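PDB 3W0K: bifunctional endomannanase/endoglucanase from Caldanaerobius polysaccharolyticus, which probably hydrolyses internal beta-1,4 linkages of mannan and of cellulose-type glucan chains. Local coordinates for residues Arg70-Ala74 with Arg75-Met79; Phe62-Ile65 with Asp66-Arg70; Asn51-Tyr54 with Phe55-Asp58; Ile156-Val159 with Glu160-Lys164. All coordinates share one frame; numbering follows the deposited sequence.

Contact 1. Residues Arg70-Ala74 with Arg75-Met79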
loop_
_atom_site.group_PDB
_atom_site.type_symbol
_atom_site.label_atom_id
_atom_site.label_comp_id
_atom_site.label_asym_id
_atom_site.label_seq_id
_atom_site.Cartn_x
_atom_site.Cartn_y
_atom_site.Cartn_z
ATOM N N ARG A 70 -12.274 9.428 11.488
ATOM C CA ARG A 70 -12.626 10.716 12.073
ATOM C C ARG A 70 -11.429 11.653 12.146
ATOM O O ARG A 70 -11.528 12.822 11.769
ATOM C CB ARG A 70 -13.226 10.529 13.470
ATOM C CG ARG A 70 -13.491 11.835 14.201
ATOM C CD ARG A 70 -14.403 11.630 15.401
ATOM N NE ARG A 70 -15.766 11.292 14.997
ATOM C CZ ARG A 70 -16.617 12.146 14.428
ATOM N NH1 ARG A 70 -16.252 13.399 14.190
ATOM N NH2 ARG A 70 -17.834 11.742 14.090
ATOM N N GLU A 71 -10.299 11.140 12.618
ATOM C CA GLU A 71 -9.104 11.965 12.734
ATOM C C GLU A 71 -8.517 12.358 11.378
ATOM O O GLU A 71 -8.011 13.467 11.218
ATOM C CB GLU A 71 -8.063 11.287 13.629
ATOM C CG GLU A 71 -8.541 11.045 15.070
ATOM C CD GLU A 71 -8.901 12.318 15.834
ATOM O OE1 GLU A 71 -8.498 13.427 15.424
ATOM O OE2 GLU A 71 -9.591 12.203 16.871
ATOM N N CYS A 72 -8.605 11.469 10.392
ATOM C CA CYS A 72 -8.102 11.785 9.059
ATOM C C CYS A 72 -8.999 12.845 8.417
ATOM O O CYS A 72 -8.514 13.862 7.917
ATOM C CB CYS A 72 -8.059 10.533 8.176
ATOM S SG CYS A 72 -6.681 9.420 8.527
ATOM N N SER A 73 -10.309 12.616 8.457
ATOM C CA SER A 73 -11.270 13.549 7.874
ATOM C C SER A 73 -11.195 14.947 8.484
ATOM O O SER A 73 -11.304 15.945 7.769
ATOM C CB SER A 73 -12.697 13.003 8.001
ATOM O OG SER A 73 -12.897 11.895 7.139
ATOM N N ALA A 74 -10.982 15.016 9.795
ATOM C CA ALA A 74 -10.892 16.300 10.488
ATOM C C ALA A 74 -9.734 17.150 9.969
ATOM O O ALA A 74 -9.792 18.381 10.008
ATOM C CB ALA A 74 -10.747 16.077 11.985
ATOM N N ARG A 75 -8.704 16.484 9.456
ATOM C CA ARG A 75 -7.512 17.152 8.936
ATOM C C ARG A 75 -7.435 17.162 7.407
ATOM O O ARG A 75 -6.357 17.352 6.832
ATOM C CB ARG A 75 -6.264 16.487 9.520
ATOM C CG ARG A 75 -6.168 16.592 11.025
ATOM C CD ARG A 75 -5.141 15.629 11.586
ATOM N NE ARG A 75 -4.984 15.798 13.027
ATOM C CZ ARG A 75 -5.844 15.363 13.940
ATOM N NH1 ARG A 75 -6.939 14.710 13.573
ATOM N NH2 ARG A 75 -5.631 15.617 15.224
ATOM N N ASN A 76 -8.578 16.956 6.754
ATOM C CA ASN A 76 -8.660 16.939 5.293
ATOM C C ASN A 76 -7.721 15.912 4.663
ATOM O O ASN A 76 -7.069 16.175 3.653
ATOM C CB ASN A 76 -8.396 18.335 4.715
ATOM C CG ASN A 76 -9.557 19.290 4.938
ATOM O OD1 ASN A 76 -10.689 18.866 5.160
ATOM N ND2 ASN A 76 -9.281 20.588 4.855
ATOM N N ILE A 77 -7.653 14.745 5.291
ATOM C CA ILE A 77 -6.822 13.651 4.812
ATOM C C ILE A 77 -7.736 12.503 4.411
ATOM O O ILE A 77 -8.624 12.121 5.171
ATOM C CB ILE A 77 -5.854 13.165 5.920
ATOM C CG1 ILE A 77 -4.813 14.249 6.218
ATOM C CG2 ILE A 77 -5.170 11.867 5.506
ATOM C CD1 ILE A 77 -3.935 13.946 7.412
ATOM N N HIS A 78 -7.557 12.010 3.188
ATOM C CA HIS A 78 -8.331 10.883 2.674
ATOM C C HIS A 78 -7.777 9.606 3.297
ATOM O O HIS A 78 -6.556 9.425 3.368
ATOM C CB HIS A 78 -8.187 10.796 1.149
ATOM C CG HIS A 78 -8.779 9.553 0.554
ATOM N ND1 HIS A 78 -10.048 9.518 0.018
ATOM C CD2 HIS A 78 -8.281 8.298 0.428
ATOM C CE1 HIS A 78 -10.308 8.294 -0.410
ATOM N NE2 HIS A 78 -9.254 7.536 -0.172
ATOM N N MET A 79 -8.668 8.725 3.747
ATOM C CA MET A 79 -8.243 7.465 4.342
ATOM C C MET A 79 -8.561 6.293 3.427
ATOM O O MET A 79 -9.697 6.129 2.975
ATOM C CB MET A 79 -8.911 7.238 5.699
ATOM C CG MET A 79 -8.393 5.990 6.414
ATOM S SD MET A 79 -9.138 5.714 8.031
ATOM C CE MET A 79 -10.124 4.260 7.709
HETATM O O HOH W 1 -10.792 10.636 6.009
#
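Glu71 and Arg75 form a salt bridge one helical turn apart: OE1 of Glu71 lies at the edge of the Arg75 guanidinium, near its plane, 2.7 Å from NH1, and accepts through its anti lone pair. The same NH1 gives a second hydrogen bond to the backbone O of Glu71 (2.9 Å), so one nitrogen grips both side chain and main chain of a single residue. Bent at chi2 (-61°), the glutamate chain brings its carboxylate back to meet the extended arginine. NE of Arg75 carries a further salt bridge to Asp29 of helix 25-33. Were Arg75 replaced by an alanine, Glu71 and Asp29 would probably lose the positive partner they share.

The backbone ends helix 62-74 in a Schellman motif, with Asn76 at the C-prime position: Ile77 N bonds to Cys72 O at 2.9 Å and Asn76 N to Ser73 O at 3.1 Å. Asparagine suits the positive phi (57°). Arg75 N also bonds to Cys72 O, on the face opposite Ile77 N.

Among apolar groups, CB of buried Cys72 packs against CB of Ile77 (4.1 Å) and CB of Met79 (4.2 Å); its small side chain also touches Val39 of strand 38-44. A water joins Ser73 OG to Ile77 O.

Contact 2. Residues Phe62-Ile65 with Asp66-Arg70; sequences FEYI and DLYLR
Tyr64 meets Tyr68, and Asp66 meets Phe62 and Glu63, along the first turns of helix 62-74, the helix of the beta-alpha-beta unit that leads from strand 38-44 to strand 78-83 in the TIM barrel. Regular i to i+4 backbone bonds run through it, from Asp66 N to Phe62 O (2.9 Å) as far as Leu69 N to Ile65 O.

Asp66 folds back over the preceding turn. With CG beside its own backbone N (chi1 -67°), the carboxylate carbon CG comes 3.3 Å from Phe62 O. The carboxylate bonds outward, OD1 to the hydroxyl of Tyr122 and OD2 in a salt bridge to Arg121 of helix 105-121, so a short acidic chain links two adjacent barrel helices.

Ile65 is buried, and its branched chain suits the apolar side of the helix, where it turns inward to Phe118, Tyr122 and Met79. Leu69, one turn on, reaches the same Met79, its CB 3.6 Å from Ile65 O.

Tyr64 and Tyr68 run at a slant to each other, with CB of Tyr64 4.2 Å from CZ of Tyr68. The Tyr68 hydroxyl bonds to Glu21 O, which anchors the far end of a buried ring and satisfies its polar tip. Close to the backbone, that ring lies across the carbonyl of its neighbour one turn back: Tyr64 O stands 3.1 Å above the ring plane, offset toward the rim, and is 3.2 Å from CG of Tyr68.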
loop_
_atom_site.group_PDB
_atom_site.type_symbol
_atom_site.label_atom_id
_atom_site.label_comp_id
_atom_site.label_asym_id
_atom_site.label_seq_id
_atom_site.Cartn_x
_atom_site.Cartn_y
_atom_site.Cartn_z
ATOM N N PHE A 62 -14.056 -2.349 15.297
ATOM C CA PHE A 62 -14.241 -1.390 14.207
ATOM C C PHE A 62 -14.275 0.056 14.705
ATOM O O PHE A 62 -14.161 0.994 13.913
ATOM C CB PHE A 62 -15.516 -1.693 13.414
ATOM C CG PHE A 62 -15.502 -3.022 12.703
ATOM C CD1 PHE A 62 -16.693 -3.581 12.252
ATOM C CD2 PHE A 62 -14.311 -3.713 12.478
ATOM C CE1 PHE A 62 -16.704 -4.807 11.586
ATOM C CE2 PHE A 62 -14.315 -4.941 11.814
ATOM C CZ PHE A 62 -15.512 -5.486 11.370
ATOM N N GLU A 63 -14.448 0.239 16.012
ATOM C CA GLU A 63 -14.458 1.582 16.578
ATOM C C GLU A 63 -13.103 2.253 16.373
ATOM O O GLU A 63 -13.014 3.479 16.328
ATOM C CB GLU A 63 -14.853 1.551 18.053
ATOM C CG GLU A 63 -16.319 1.201 18.243
ATOM C CD GLU A 63 -16.749 1.137 19.697
ATOM O OE1 GLU A 63 -17.869 0.645 19.948
ATOM O OE2 GLU A 63 -15.985 1.577 20.585
ATOM N N TYR A 64 -12.054 1.443 16.238
ATOM C CA TYR A 64 -10.717 1.975 15.986
ATOM C C TYR A 64 -10.671 2.525 14.570
ATOM O O TYR A 64 -10.103 3.588 14.331
ATOM C CB TYR A 64 -9.651 0.897 16.147
ATOM C CG TYR A 64 -9.186 0.714 17.568
ATOM C CD1 TYR A 64 -8.194 1.540 18.106
ATOM C CD2 TYR A 64 -9.718 -0.290 18.371
ATOM C CE1 TYR A 64 -7.743 1.365 19.408
ATOM C CE2 TYR A 64 -9.271 -0.474 19.678
ATOM C CZ TYR A 64 -8.286 0.355 20.187
ATOM O OH TYR A 64 -7.834 0.169 21.473
ATOM N N ILE A 65 -11.276 1.800 13.632
ATOM C CA ILE A 65 -11.311 2.237 12.241
ATOM C C ILE A 65 -12.143 3.517 12.141
ATOM O O ILE A 65 -11.771 4.440 11.419
ATOM C CB ILE A 65 -11.844 1.124 11.308
ATOM C CG1 ILE A 65 -10.939 -0.109 11.419
ATOM C CG2 ILE A 65 -11.874 1.614 9.860
ATOM C CD1 ILE A 65 -11.420 -1.318 10.646
ATOM N N ASP A 66 -13.224 3.595 12.921
ATOM C CA ASP A 66 -14.072 4.793 12.946
ATOM C C ASP A 66 -13.224 5.982 13.395
ATOM O O ASP A 66 -13.327 7.078 12.841
ATOM C CB ASP A 66 -15.211 4.654 13.964
ATOM C CG ASP A 66 -16.232 3.601 13.592
ATOM O OD1 ASP A 66 -16.182 3.048 12.477
ATOM O OD2 ASP A 66 -17.110 3.340 14.439
ATOM N N LEU A 67 -12.401 5.747 14.416
ATOM C CA LEU A 67 -11.536 6.779 14.978
ATOM C C LEU A 67 -10.478 7.241 13.983
ATOM O O LEU A 67 -10.213 8.439 13.866
ATOM C CB LEU A 67 -10.885 6.280 16.272
ATOM C CG LEU A 67 -10.065 7.296 17.071
ATOM C CD1 LEU A 67 -10.885 8.548 17.351
ATOM C CD2 LEU A 67 -9.601 6.651 18.370
ATOM N N TYR A 68 -9.879 6.294 13.263
ATOM C CA TYR A 68 -8.873 6.642 12.265
ATOM C C TYR A 68 -9.521 7.546 11.215
ATOM O O TYR A 68 -8.951 8.564 10.817
ATOM C CB TYR A 68 -8.330 5.390 11.565
ATOM C CG TYR A 68 -7.642 4.364 12.446
ATOM C CD1 TYR A 68 -7.158 4.692 13.715
ATOM C CD2 TYR A 68 -7.481 3.054 11.999
ATOM C CE1 TYR A 68 -6.530 3.729 14.519
ATOM C CE2 TYR A 68 -6.860 2.090 12.787
ATOM C CZ TYR A 68 -6.386 2.429 14.041
ATOM O OH TYR A 68 -5.770 1.465 14.805
ATOM N N LEU A 69 -10.718 7.166 10.771
ATOM C CA LEU A 69 -11.453 7.930 9.765
ATOM C C LEU A 69 -11.778 9.338 10.258
ATOM O O LEU A 69 -11.569 10.320 9.541
ATOM C CB LEU A 69 -12.747 7.200 9.376
ATOM C CG LEU A 69 -13.683 7.934 8.407
ATOM C CD1 LEU A 69 -12.989 8.185 7.074
ATOM C CD2 LEU A 69 -14.962 7.130 8.205
ATOM N N ARG A 70 -12.274 9.428 11.488
ATOM C CA ARG A 70 -12.626 10.716 12.073
ATOM C C ARG A 70 -11.429 11.653 12.146
ATOM O O ARG A 70 -11.528 12.822 11.769
ATOM C CB ARG A 70 -13.226 10.529 13.470
ATOM C CG ARG A 70 -13.491 11.835 14.201
ATOM C CD ARG A 70 -14.403 11.630 15.401
ATOM N NE ARG A 70 -15.766 11.292 14.997
ATOM C CZ ARG A 70 -16.617 12.146 14.428
ATOM N NH1 ARG A 70 -16.252 13.399 14.190
ATOM N NH2 ARG A 70 -17.834 11.742 14.090
#

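Contact 3. Residues Asn51-Tyr54 with Phe55-Asp58; sequences NFDY and FNPD
Asp53 and Asn56 close a type I beta turn, Asn56 N bonding to Asp53 O at 3.1 Å with the donor well above the carbonyl plane, and Asp53 is also the centre of an inverse gamma turn. The two overlapping turns reverse the chain at the surface, in the loop that joins strand 38-44 to helix 62-74 of the TIM barrel.

The side chains of Asp53 and Asn56 meet along the same flank of the turn. Both have CG anti to the backbone N (chi1 -168° for Asp53), which places OD2 of Asp53 3.5 Å from CB of Asn56, the carboxylate and amide planes 34° apart. Water connects them where they do not bond directly: one molecule gives to Asp53 OD2 and accepts from Asn56 ND2, and another links Asp53 OD1 to Phe55 N. Short polar residues suit this exposed place, since their carboxylate and amide can bind the waters that bridge the turn.

Tyr54 and Phe55 occupy the two central positions and send their rings to different neighbours. CB of Tyr54 packs on CD2 of Phe55 at 4.1 Å; beyond that, the Tyr54 hydroxyl bonds to Asp99, and the Phe55 ring meets Tyr113 of helix 105-121. Pro57 follows the turn, its CD 3.6 Å from Tyr54 O. Just before the turn in sequence, Phe52 O sits over the centre of the Tyr54 ring, 3.3 Å above its plane.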
loop_
_atom_site.group_PDB
_atom_site.type_symbol
_atom_site.label_atom_id
_atom_site.label_comp_id
_atom_site.label_asym_id
_atom_site.label_seq_id
_atom_site.Cartn_x
_atom_site.Cartn_y
_atom_site.Cartn_z
ATOM N N ASN A 51 -9.787 -17.367 15.295
ATOM C CA ASN A 51 -9.695 -18.695 14.693
ATOM C C ASN A 51 -10.460 -18.901 13.378
ATOM O O ASN A 51 -11.204 -19.875 13.219
ATOM C CB ASN A 51 -10.104 -19.754 15.723
ATOM C CG ASN A 51 -9.674 -21.153 15.327
ATOM O OD1 ASN A 51 -8.605 -21.347 14.744
ATOM N ND2 ASN A 51 -10.509 -22.139 15.642
ATOM N N PHE A 52 -10.276 -17.968 12.447
ATOM C CA PHE A 52 -10.894 -18.025 11.119
ATOM C C PHE A 52 -12.421 -18.019 11.097
ATOM O O PHE A 52 -13.033 -18.410 10.104
ATOM C CB PHE A 52 -10.351 -19.240 10.350
ATOM C CG PHE A 52 -8.865 -19.406 10.469
ATOM C CD1 PHE A 52 -8.001 -18.524 9.825
ATOM C CD2 PHE A 52 -8.325 -20.402 11.278
ATOM C CE1 PHE A 52 -6.619 -18.630 9.992
ATOM C CE2 PHE A 52 -6.948 -20.517 11.451
ATOM C CZ PHE A 52 -6.094 -19.628 10.807
ATOM N N ASP A 53 -13.024 -17.542 12.186
ATOM C CA ASP A 53 -14.482 -17.454 12.321
ATOM C C ASP A 53 -14.895 -16.126 11.669
ATOM O O ASP A 53 -15.342 -15.194 12.345
ATOM C CB ASP A 53 -14.824 -17.460 13.817
ATOM C CG ASP A 53 -16.303 -17.669 14.102
ATOM O OD1 ASP A 53 -17.121 -17.783 13.167
ATOM O OD2 ASP A 53 -16.642 -17.715 15.300
ATOM N N TYR A 54 -14.749 -16.065 10.347
ATOM C CA TYR A 54 -15.027 -14.862 9.558
ATOM C C TYR A 54 -16.385 -14.221 9.772
ATOM O O TYR A 54 -16.503 -12.996 9.767
ATOM C CB TYR A 54 -14.877 -15.145 8.058
ATOM C CG TYR A 54 -13.654 -15.946 7.668
ATOM C CD1 TYR A 54 -12.373 -15.555 8.065
ATOM C CD2 TYR A 54 -13.784 -17.101 6.897
ATOM C CE1 TYR A 54 -11.250 -16.302 7.702
ATOM C CE2 TYR A 54 -12.671 -17.851 6.527
ATOM C CZ TYR A 54 -11.410 -17.446 6.933
ATOM O OH TYR A 54 -10.309 -18.187 6.566
ATOM N N PHE A 55 -17.408 -15.048 9.947
ATOM C CA PHE A 55 -18.760 -14.543 10.123
ATOM C C PHE A 55 -19.157 -14.089 11.520
ATOM O O PHE A 55 -20.306 -13.703 11.745
ATOM C CB PHE A 55 -19.760 -15.525 9.522
ATOM C CG PHE A 55 -19.607 -15.680 8.041
ATOM C CD1 PHE A 55 -20.308 -14.852 7.168
ATOM C CD2 PHE A 55 -18.713 -16.605 7.516
ATOM C CE1 PHE A 55 -20.114 -14.941 5.792
ATOM C CE2 PHE A 55 -18.511 -16.701 6.141
ATOM C CZ PHE A 55 -19.212 -15.867 5.280
ATOM N N ASN A 56 -18.199 -14.089 12.444
ATOM C CA ASN A 56 -18.456 -13.623 13.805
ATOM C C ASN A 56 -17.413 -12.568 14.177
ATOM O O ASN A 56 -16.654 -12.729 15.132
ATOM C CB ASN A 56 -18.419 -14.781 14.805
ATOM C CG ASN A 56 -18.940 -14.382 16.180
ATOM O OD1 ASN A 56 -20.039 -13.842 16.303
ATOM N ND2 ASN A 56 -18.147 -14.635 17.214
ATOM N N PRO A 57 -17.358 -11.465 13.414
ATOM C CA PRO A 57 -16.377 -10.427 13.727
ATOM C C PRO A 57 -16.720 -9.685 15.013
ATOM O O PRO A 57 -17.890 -9.586 15.388
ATOM C CB PRO A 57 -16.487 -9.496 12.521
ATOM C CG PRO A 57 -17.935 -9.579 12.182
ATOM C CD PRO A 57 -18.197 -11.065 12.271
ATOM N N ASP A 58 -15.693 -9.230 15.721
ATOM C CA ASP A 58 -15.903 -8.451 16.933
ATOM C C ASP A 58 -16.027 -7.024 16.410
ATOM O O ASP A 58 -15.026 -6.328 16.231
ATOM C CB ASP A 58 -14.702 -8.578 17.876
ATOM C CG ASP A 58 -14.897 -7.825 19.188
ATOM O OD1 ASP A 58 -15.904 -7.100 19.342
ATOM O OD2 ASP A 58 -14.027 -7.958 20.073
HETATM O O HOH W 2 -17.493 -17.991 10.505
HETATM O O HOH W 3 -15.444 -16.079 17.260
HETATM O O HOH W 4 -14.326 -14.153 15.240
#

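Contact 4. Residues Ile156-Val159 with Glu160-Lys164; sequences IRTV and EAIRK
Val159 and Arg163 lie side by side, one turn apart, on helix 148-165 of the TIM barrel, within the beta-alpha-beta unit from strand 130-133 to strand 170-174. CG1 of Val159, anti to the backbone N (chi1 166°), sits 3.3 Å above one face of the Arg163 guanidinium, toward its rim, and 3.4 Å from NH1. Branched valine thus offers a methyl to the flat cation, while arginine's long extended chain carries its charge past this apolar surface to Leu189 O. Ile156 and Glu160 make a similar pair, CG2 of the isoleucine 3.6 Å from OE2 of the glutamate. On another flank, CG2 of Thr158 touches CD1 of Ile162 at 4.1 Å.

Beneath these pairs, i to i+4 backbone bonds such as Arg163 N to Val159 O (2.9 Å) set the spacing. Farther out, the bond from Arg163 NH1 to Leu189 O helps to hold the guanidinium over the valine. A leucine in place of Arg163 is likely to leave that carbonyl without its charged donor and the valine methyl without its flat cover. Val159 and Ile162, both buried, turn to Ile171 of the barrel strand. Thr158 faces helix 105-121, and its OG1 bonds to Leu154 O.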
loop_
_atom_site.group_PDB
_atom_site.type_symbol
_atom_site.label_atom_id
_atom_site.label_comp_id
_atom_site.label_asym_id
_atom_site.label_seq_id
_atom_site.Cartn_x
_atom_site.Cartn_y
_atom_site.Cartn_z
ATOM N N ILE A 156 -14.209 -8.822 -9.119
ATOM C CA ILE A 156 -15.503 -8.409 -9.659
ATOM C C ILE A 156 -16.636 -8.738 -8.684
ATOM O O ILE A 156 -17.521 -7.910 -8.451
ATOM C CB ILE A 156 -15.749 -9.045 -11.047
ATOM C CG1 ILE A 156 -14.789 -8.426 -12.070
ATOM C CG2 ILE A 156 -17.194 -8.828 -11.493
ATOM C CD1 ILE A 156 -14.741 -9.160 -13.396
ATOM N N ARG A 157 -16.576 -9.917 -8.068
ATOM C CA ARG A 157 -17.595 -10.313 -7.103
ATOM C C ARG A 157 -17.599 -9.351 -5.911
ATOM O O ARG A 157 -18.653 -8.907 -5.463
ATOM C CB ARG A 157 -17.350 -11.740 -6.596
ATOM C CG ARG A 157 -18.363 -12.160 -5.545
ATOM C CD ARG A 157 -18.037 -13.479 -4.871
ATOM N NE ARG A 157 -18.967 -13.704 -3.768
ATOM C CZ ARG A 157 -18.804 -14.599 -2.800
ATOM N NH1 ARG A 157 -17.734 -15.388 -2.779
ATOM N NH2 ARG A 157 -19.698 -14.672 -1.821
ATOM N N THR A 158 -16.408 -9.030 -5.414
ATOM C CA THR A 158 -16.261 -8.141 -4.267
ATOM C C THR A 158 -16.709 -6.715 -4.580
ATOM O O THR A 158 -17.421 -6.097 -3.785
ATOM C CB THR A 158 -14.807 -8.152 -3.756
ATOM O OG1 THR A 158 -14.403 -9.507 -3.520
ATOM C CG2 THR A 158 -14.691 -7.380 -2.447
ATOM N N VAL A 159 -16.305 -6.212 -5.743
ATOM C CA VAL A 159 -16.665 -4.867 -6.186
ATOM C C VAL A 159 -18.182 -4.737 -6.328
ATOM O O VAL A 159 -18.771 -3.745 -5.892
ATOM C CB VAL A 159 -15.966 -4.519 -7.519
ATOM C CG1 VAL A 159 -16.593 -3.286 -8.158
ATOM C CG2 VAL A 159 -14.481 -4.271 -7.271
ATOM N N GLU A 160 -18.813 -5.756 -6.907
ATOM C CA GLU A 160 -20.261 -5.742 -7.080
ATOM C C GLU A 160 -20.988 -5.799 -5.738
ATOM O O GLU A 160 -22.013 -5.141 -5.551
ATOM C CB GLU A 160 -20.702 -6.891 -7.990
ATOM C CG GLU A 160 -20.325 -6.674 -9.456
ATOM C CD GLU A 160 -20.782 -7.797 -10.377
ATOM O OE1 GLU A 160 -21.283 -8.831 -9.883
ATOM O OE2 GLU A 160 -20.629 -7.643 -11.609
ATOM N N ALA A 161 -20.437 -6.558 -4.794
ATOM C CA ALA A 161 -21.037 -6.678 -3.467
ATOM C C ALA A 161 -20.974 -5.342 -2.725
ATOM O O ALA A 161 -21.936 -4.937 -2.075
ATOM C CB ALA A 161 -20.337 -7.768 -2.666
ATOM N N ILE A 162 -19.834 -4.661 -2.824
ATOM C CA ILE A 162 -19.666 -3.360 -2.177
ATOM C C ILE A 162 -20.610 -2.334 -2.812
ATOM O O ILE A 162 -21.320 -1.611 -2.107
ATOM C CB ILE A 162 -18.202 -2.860 -2.306
ATOM C CG1 ILE A 162 -17.277 -3.733 -1.459
ATOM C CG2 ILE A 162 -18.088 -1.387 -1.892
ATOM C CD1 ILE A 162 -15.799 -3.514 -1.751
ATOM N N ARG A 163 -20.636 -2.304 -4.142
ATOM C CA ARG A 163 -21.475 -1.361 -4.879
ATOM C C ARG A 163 -22.975 -1.555 -4.704
ATOM O O ARG A 163 -23.745 -0.604 -4.861
ATOM C CB ARG A 163 -21.099 -1.347 -6.359
ATOM C CG ARG A 163 -19.760 -0.679 -6.602
ATOM C CD ARG A 163 -19.360 -0.677 -8.062
ATOM N NE ARG A 163 -18.122 0.077 -8.259
ATOM C CZ ARG A 163 -17.330 -0.032 -9.323
ATOM N NH1 ARG A 163 -17.634 -0.871 -10.306
ATOM N NH2 ARG A 163 -16.229 0.701 -9.400
ATOM N N LYS A 164 -23.395 -2.781 -4.403
ATOM C CA LYS A 164 -24.814 -3.050 -4.185
ATOM C C LYS A 164 -25.261 -2.320 -2.917
ATOM O O LYS A 164 -26.389 -1.827 -2.831
ATOM C CB LYS A 164 -25.063 -4.555 -4.048
ATOM C CG LYS A 164 -26.525 -4.920 -3.850
ATOM C CD LYS A 164 -26.732 -6.424 -3.869
ATOM C CE LYS A 164 -28.190 -6.778 -3.609
ATOM N NZ LYS A 164 -28.638 -6.322 -2.261
#

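In the fold
Contacts 3, 2 and 1 follow one another along a single beta-alpha-beta unit. Contacts 1 and 2, their centres 11 Å apart, share Arg70 and touch through Met79, whose SD lies 3.5 Å from Leu69 N. Contact 3 reaches contact 2 where Pro57 CB meets Phe62 CZ at 4.3 Å. Contact 4 belongs to a later unit of the same barrel; its nearest atoms are about 7 Å from contact 3, and helix 105-121 links the two: Asp109 touches Phe55 and pairs with Arg157. In family 5 barrels the active site lies at the C-terminal ends of the strands. The loop of contact 3, following strand 38-44, leaves from that side, whereas contact 1 leads into the N-terminal end of strand 78-83.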